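Local coordinates for protein DNA alpha-glucosyltransferase (Enterobacteria phage T4, PDB 1XV5) that is a DNA alpha-glucosyltransferase of the GT-B clan, built from two domains, each with a parallel beta-sheet, at residues P106-H117 against T131-H141. Sequence-based numbering, arbitrary orientation.
Sequences PSIRVVVYQHDH and TVRRADVIFSH. With GOL (glycerol), chain G; EDO (1,2-ethanediol), chain D.
Asp-136 OD1 is held by two N-H groups from different directions. The amide N of Val-110 reaches its anti lone pair at 2.9 Å, whereas Arg-134 NH2 approaches from above the carboxylate plane, 3.1 Å away, in a salt bridge. That same guanidinium sends NH1 to Ile-108 O (3.0 Å), with the acceptor close to the guanidinium plane, and lays one face over Val-110 CG2. Two in-plane partners and a methyl on a face fix the group's rotation; its chain gets there by bending at chi2 (63°). The carbonyl O of Val-110 is shared as well, taking a bond of 2.7 Å from Asp-136 N and a longer one from Val-137 N.

From this junction a parallel ladder runs on: Val-112 N to Val-137 O, Phe-139 N to Val-112 O, Gln-114 N to Phe-139 O. On the face bearing Val-111 and Val-137, the Tyr-113 and Phe-139 rings form an offset stack, centroids 4.5 Å apart and planes at 12°, with Val-111 CG1 at the Phe-139 edge. Helix 388-399 covers this side, and its Gln-395 bonds Tyr-113 OH. On the other face, Val-112 CG2 wedges between Thr-131 CG2 and Ala-135 CB, the latter tight at 3.3 Å, so the end of helix 128-134 sits directly on the strand.

Beyond the ladder, one water joins Gln-114 O, Asp-116 O and His-141 N, and O3 of a glycerol, probably from the crystallisation liquor, is hydrogen-bonded to both His-115 ND1 and His-141 NE2. The strand segments diverge by only 14°, and the chain between them includes helix 128-134, which meets a single sheet face: a beta-alpha-beta crossover in a Rossmann-like GT-B domain, where beyond the C-terminal end of strand 109-114 the chain leads to His-117, whose side chain is about 6 Å from bound UDP.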
loop_
_atom_site.group_PDB
_atom_site.type_symbol
_atom_site.label_atom_id
_atom_site.label_comp_id
_atom_site.label_asym_id
_atom_site.label_seq_id
_atom_site.Cartn_x
_atom_site.Cartn_y
_atom_site.Cartn_z
ATOM N N PRO A 106 -16.282 -5.154 -26.107
ATOM C CA PRO A 106 -16.553 -3.715 -26.050
ATOM C C PRO A 106 -17.566 -3.312 -24.983
ATOM O O PRO A 106 -17.506 -2.204 -24.450
ATOM C CB PRO A 106 -17.051 -3.406 -27.461
ATOM C CG PRO A 106 -16.276 -4.368 -28.294
ATOM C CD PRO A 106 -16.382 -5.647 -27.492
ATOM N N SER A 107 -18.492 -4.212 -24.670
ATOM C CA SER A 107 -19.525 -3.925 -23.678
ATOM C C SER A 107 -19.008 -3.971 -22.242
ATOM O O SER A 107 -19.638 -3.432 -21.335
ATOM C CB SER A 107 -20.686 -4.907 -23.831
ATOM O OG SER A 107 -20.279 -6.230 -23.527
ATOM N N ILE A 108 -17.868 -4.618 -22.036
ATOM C CA ILE A 108 -17.290 -4.718 -20.701
ATOM C C ILE A 108 -16.717 -3.376 -20.254
ATOM O O ILE A 108 -15.998 -2.716 -21.007
ATOM C CB ILE A 108 -16.181 -5.799 -20.659
ATOM C CG1 ILE A 108 -16.815 -7.188 -20.787
ATOM C CG2 ILE A 108 -15.383 -5.686 -19.368
ATOM C CD1 ILE A 108 -15.820 -8.336 -20.860
ATOM N N ARG A 109 -17.043 -2.971 -19.030
ATOM C CA ARG A 109 -16.543 -1.706 -18.507
ATOM C C ARG A 109 -15.173 -1.932 -17.889
ATOM O O ARG A 109 -15.045 -2.604 -16.867
ATOM C CB ARG A 109 -17.509 -1.133 -17.463
ATOM C CG ARG A 109 -17.088 0.229 -16.928
ATOM C CD ARG A 109 -18.233 0.953 -16.236
ATOM N NE ARG A 109 -19.322 1.252 -17.163
ATOM C CZ ARG A 109 -20.388 1.988 -16.861
ATOM N NH1 ARG A 109 -20.517 2.512 -15.650
ATOM N NH2 ARG A 109 -21.330 2.196 -17.771
ATOM N N VAL A 110 -14.148 -1.372 -18.518
ATOM C CA VAL A 110 -12.786 -1.529 -18.037
ATOM C C VAL A 110 -12.389 -0.411 -17.085
ATOM O O VAL A 110 -12.424 0.766 -17.438
ATOM C CB VAL A 110 -11.792 -1.565 -19.212
ATOM C CG1 VAL A 110 -10.368 -1.632 -18.692
ATOM C CG2 VAL A 110 -12.093 -2.765 -20.103
ATOM N N VAL A 111 -12.010 -0.797 -15.873
ATOM C CA VAL A 111 -11.606 0.160 -14.858
ATOM C C VAL A 111 -10.107 0.030 -14.616
ATOM O O VAL A 111 -9.605 -1.059 -14.339
ATOM C CB VAL A 111 -12.352 -0.099 -13.536
ATOM C CG1 VAL A 111 -11.960 0.947 -12.506
ATOM C CG2 VAL A 111 -13.854 -0.082 -13.782
ATOM N N VAL A 112 -9.392 1.142 -14.726
ATOM C CA VAL A 112 -7.956 1.115 -14.514
ATOM C C VAL A 112 -7.544 1.932 -13.301
ATOM O O VAL A 112 -7.866 3.115 -13.193
ATOM C CB VAL A 112 -7.200 1.649 -15.742
ATOM C CG1 VAL A 112 -5.706 1.657 -15.462
ATOM C CG2 VAL A 112 -7.511 0.781 -16.956
ATOM N N TYR A 113 -6.838 1.280 -12.385
ATOM C CA TYR A 113 -6.349 1.930 -11.176
ATOM C C TYR A 113 -4.837 2.082 -11.277
ATOM O O TYR A 113 -4.127 1.102 -11.525
ATOM C CB TYR A 113 -6.648 1.079 -9.937
ATOM C CG TYR A 113 -8.053 1.161 -9.382
ATOM C CD1 TYR A 113 -8.371 2.066 -8.366
ATOM C CD2 TYR A 113 -9.051 0.292 -9.826
ATOM C CE1 TYR A 113 -9.648 2.094 -7.796
ATOM C CE2 TYR A 113 -10.327 0.310 -9.267
ATOM C CZ TYR A 113 -10.618 1.209 -8.251
ATOM O OH TYR A 113 -11.864 1.204 -7.674
ATOM N N GLN A 114 -4.345 3.303 -11.104
ATOM C CA GLN A 114 -2.908 3.525 -11.118
ATOM C C GLN A 114 -2.524 3.594 -9.649
ATOM O O GLN A 114 -2.827 4.570 -8.964
ATOM C CB GLN A 114 -2.537 4.834 -11.811
ATOM C CG GLN A 114 -1.041 5.078 -11.764
ATOM C CD GLN A 114 -0.260 3.853 -12.205
ATOM O OE1 GLN A 114 -0.324 3.446 -13.368
ATOM N NE2 GLN A 114 0.467 3.250 -11.275
ATOM N N HIS A 115 -1.858 2.546 -9.178
ATOM C CA HIS A 115 -1.469 2.433 -7.778
ATOM C C HIS A 115 -0.102 2.979 -7.403
ATOM O O HIS A 115 0.228 3.058 -6.217
ATOM C CB HIS A 115 -1.555 0.965 -7.365
ATOM C CG HIS A 115 -2.948 0.422 -7.374
ATOM N ND1 HIS A 115 -3.883 0.761 -6.419
ATOM C CD2 HIS A 115 -3.578 -0.406 -8.240
ATOM C CE1 HIS A 115 -5.028 0.166 -6.697
ATOM N NE2 HIS A 115 -4.871 -0.548 -7.799
ATOM N N ASP A 116 0.693 3.357 -8.397
ATOM C CA ASP A 116 2.030 3.866 -8.118
ATOM C C ASP A 116 2.135 5.388 -8.131
ATOM O O ASP A 116 1.212 6.083 -8.562
ATOM C CB ASP A 116 3.026 3.220 -9.081
ATOM C CG ASP A 116 3.192 1.730 -8.816
ATOM O OD1 ASP A 116 3.688 1.006 -9.705
ATOM O OD2 ASP A 116 2.827 1.280 -7.703
ATOM N N HIS A 117 3.265 5.902 -7.651
ATOM C CA HIS A 117 3.461 7.344 -7.541
ATOM C C HIS A 117 4.447 8.014 -8.500
ATOM O O HIS A 117 4.044 8.734 -9.410
ATOM C CB HIS A 117 3.869 7.671 -6.102
ATOM C CG HIS A 117 2.945 7.097 -5.072
ATOM N ND1 HIS A 117 1.668 7.577 -4.866
ATOM C CD2 HIS A 117 3.103 6.064 -4.211
ATOM C CE1 HIS A 117 1.081 6.862 -3.921
ATOM N NE2 HIS A 117 1.930 5.937 -3.508
ATOM N N THR A 131 -3.589 0.553 -22.059
ATOM C CA THR A 131 -4.516 0.208 -20.995
ATOM C C THR A 131 -5.388 1.418 -20.677
ATOM O O THR A 131 -6.608 1.304 -20.529
ATOM C CB THR A 131 -3.752 -0.217 -19.726
ATOM O OG1 THR A 131 -2.889 -1.319 -20.039
ATOM C CG2 THR A 131 -4.723 -0.632 -18.627
ATOM N N VAL A 132 -4.749 2.577 -20.576
ATOM C CA VAL A 132 -5.449 3.819 -20.279
ATOM C C VAL A 132 -6.444 4.187 -21.379
ATOM O O VAL A 132 -7.544 4.661 -21.095
ATOM C CB VAL A 132 -4.446 4.985 -20.093
ATOM C CG1 VAL A 132 -5.187 6.311 -19.989
ATOM C CG2 VAL A 132 -3.613 4.750 -18.838
ATOM N N ARG A 133 -6.065 3.958 -22.632
ATOM C CA ARG A 133 -6.939 4.291 -23.751
ATOM C C ARG A 133 -8.191 3.417 -23.832
ATOM O O ARG A 133 -9.218 3.845 -24.357
ATOM C CB ARG A 133 -6.158 4.217 -25.064
ATOM C CG ARG A 133 -5.053 5.261 -25.162
ATOM C CD ARG A 133 -4.287 5.169 -26.474
ATOM N NE ARG A 133 -3.223 6.169 -26.550
ATOM C CZ ARG A 133 -3.429 7.476 -26.675
ATOM N NH1 ARG A 133 -4.665 7.954 -26.745
ATOM N NH2 ARG A 133 -2.398 8.308 -26.723
ATOM N N ARG A 134 -8.108 2.200 -23.307
ATOM C CA ARG A 134 -9.251 1.291 -23.327
ATOM C C ARG A 134 -10.149 1.517 -22.115
ATOM O O ARG A 134 -11.343 1.226 -22.148
ATOM C CB ARG A 134 -8.775 -0.166 -23.334
ATOM C CG ARG A 134 -9.900 -1.189 -23.172
ATOM C CD ARG A 134 -10.890 -1.121 -24.325
ATOM N NE ARG A 134 -12.014 -2.044 -24.164
ATOM C CZ ARG A 134 -13.043 -1.849 -23.346
ATOM N NH1 ARG A 134 -14.014 -2.751 -23.274
ATOM N NH2 ARG A 134 -13.111 -0.752 -22.603
ATOM N N ALA A 135 -9.562 2.044 -21.049
ATOM C CA ALA A 135 -10.290 2.285 -19.811
ATOM C C ALA A 135 -11.517 3.178 -19.949
ATOM O O ALA A 135 -11.497 4.188 -20.649
ATOM C CB ALA A 135 -9.346 2.875 -18.768
ATOM N N ASP A 136 -12.585 2.787 -19.263
ATOM C CA ASP A 136 -13.822 3.554 -19.253
ATOM C C ASP A 136 -13.815 4.390 -17.980
ATOM O O ASP A 136 -14.532 5.384 -17.866
ATOM C CB ASP A 136 -15.034 2.622 -19.254
ATOM C CG ASP A 136 -15.139 1.812 -20.527
ATOM O OD1 ASP A 136 -14.890 0.589 -20.485
ATOM O OD2 ASP A 136 -15.463 2.404 -21.578
ATOM N N VAL A 137 -12.993 3.968 -17.023
ATOM C CA VAL A 137 -12.853 4.652 -15.743
ATOM C C VAL A 137 -11.391 4.554 -15.314
ATOM O O VAL A 137 -10.804 3.471 -15.342
ATOM C CB VAL A 137 -13.724 3.991 -14.647
ATOM C CG1 VAL A 137 -13.606 4.777 -13.344
ATOM C CG2 VAL A 137 -15.181 3.922 -15.098
ATOM N N ILE A 138 -10.813 5.682 -14.912
ATOM C CA ILE A 138 -9.418 5.718 -14.484
ATOM C C ILE A 138 -9.290 6.339 -13.095
ATOM O O ILE A 138 -9.908 7.367 -12.818
ATOM C CB ILE A 138 -8.570 6.553 -15.460
ATOM C CG1 ILE A 138 -8.724 6.005 -16.880
ATOM C CG2 ILE A 138 -7.107 6.535 -15.031
ATOM C CD1 ILE A 138 -8.120 6.905 -17.941
ATOM N N PHE A 139 -8.484 5.714 -12.238
ATOM C CA PHE A 139 -8.254 6.200 -10.872
ATOM C C PHE A 139 -6.761 6.395 -10.590
ATOM O O PHE A 139 -5.922 5.647 -11.099
ATOM C CB PHE A 139 -8.758 5.202 -9.825
ATOM C CG PHE A 139 -10.251 5.092 -9.717
ATOM C CD1 PHE A 139 -10.926 4.033 -10.316
ATOM C CD2 PHE A 139 -10.975 5.992 -8.941
ATOM C CE1 PHE A 139 -12.300 3.867 -10.137
ATOM C CE2 PHE A 139 -12.348 5.835 -8.757
ATOM C CZ PHE A 139 -13.011 4.769 -9.353
ATOM N N SER A 140 -6.442 7.385 -9.757
ATOM C CA SER A 140 -5.060 7.644 -9.354
ATOM C C SER A 140 -5.070 8.156 -7.914
ATOM O O SER A 140 -6.105 8.587 -7.413
ATOM C CB SER A 140 -4.396 8.682 -10.260
ATOM O OG SER A 140 -4.812 9.996 -9.937
ATOM N N HIS A 141 -3.916 8.113 -7.257
ATOM C CA HIS A 141 -3.802 8.560 -5.869
ATOM C C HIS A 141 -3.784 10.078 -5.696
ATOM O O HIS A 141 -4.018 10.578 -4.595
ATOM C CB HIS A 141 -2.529 7.997 -5.229
ATOM C CG HIS A 141 -2.615 6.550 -4.856
ATOM N ND1 HIS A 141 -3.475 6.077 -3.889
ATOM C CD2 HIS A 141 -1.915 5.477 -5.294
ATOM C CE1 HIS A 141 -3.299 4.776 -3.745
ATOM N NE2 HIS A 141 -2.358 4.387 -4.586
HETATM C C1 GOL G . -1.301 1.761 -1.758
HETATM O O1 GOL G . -0.286 2.444 -0.770
HETATM C C2 GOL G . -1.057 0.718 -2.507
HETATM O O2 GOL G . 0.057 0.912 -3.237
HETATM C C3 GOL G . -2.075 0.541 -3.294
HETATM O O3 GOL G . -2.733 1.660 -4.193
HETATM C C1 EDO D . 4.653 -1.357 -5.783
HETATM O O1 EDO D . 4.153 -1.201 -7.124
HETATM C C2 EDO D . 3.590 -1.946 -4.848
HETATM O O2 EDO D . 2.486 -1.046 -4.661
HETATM O O HOH W 1 -1.434 6.775 -8.599
#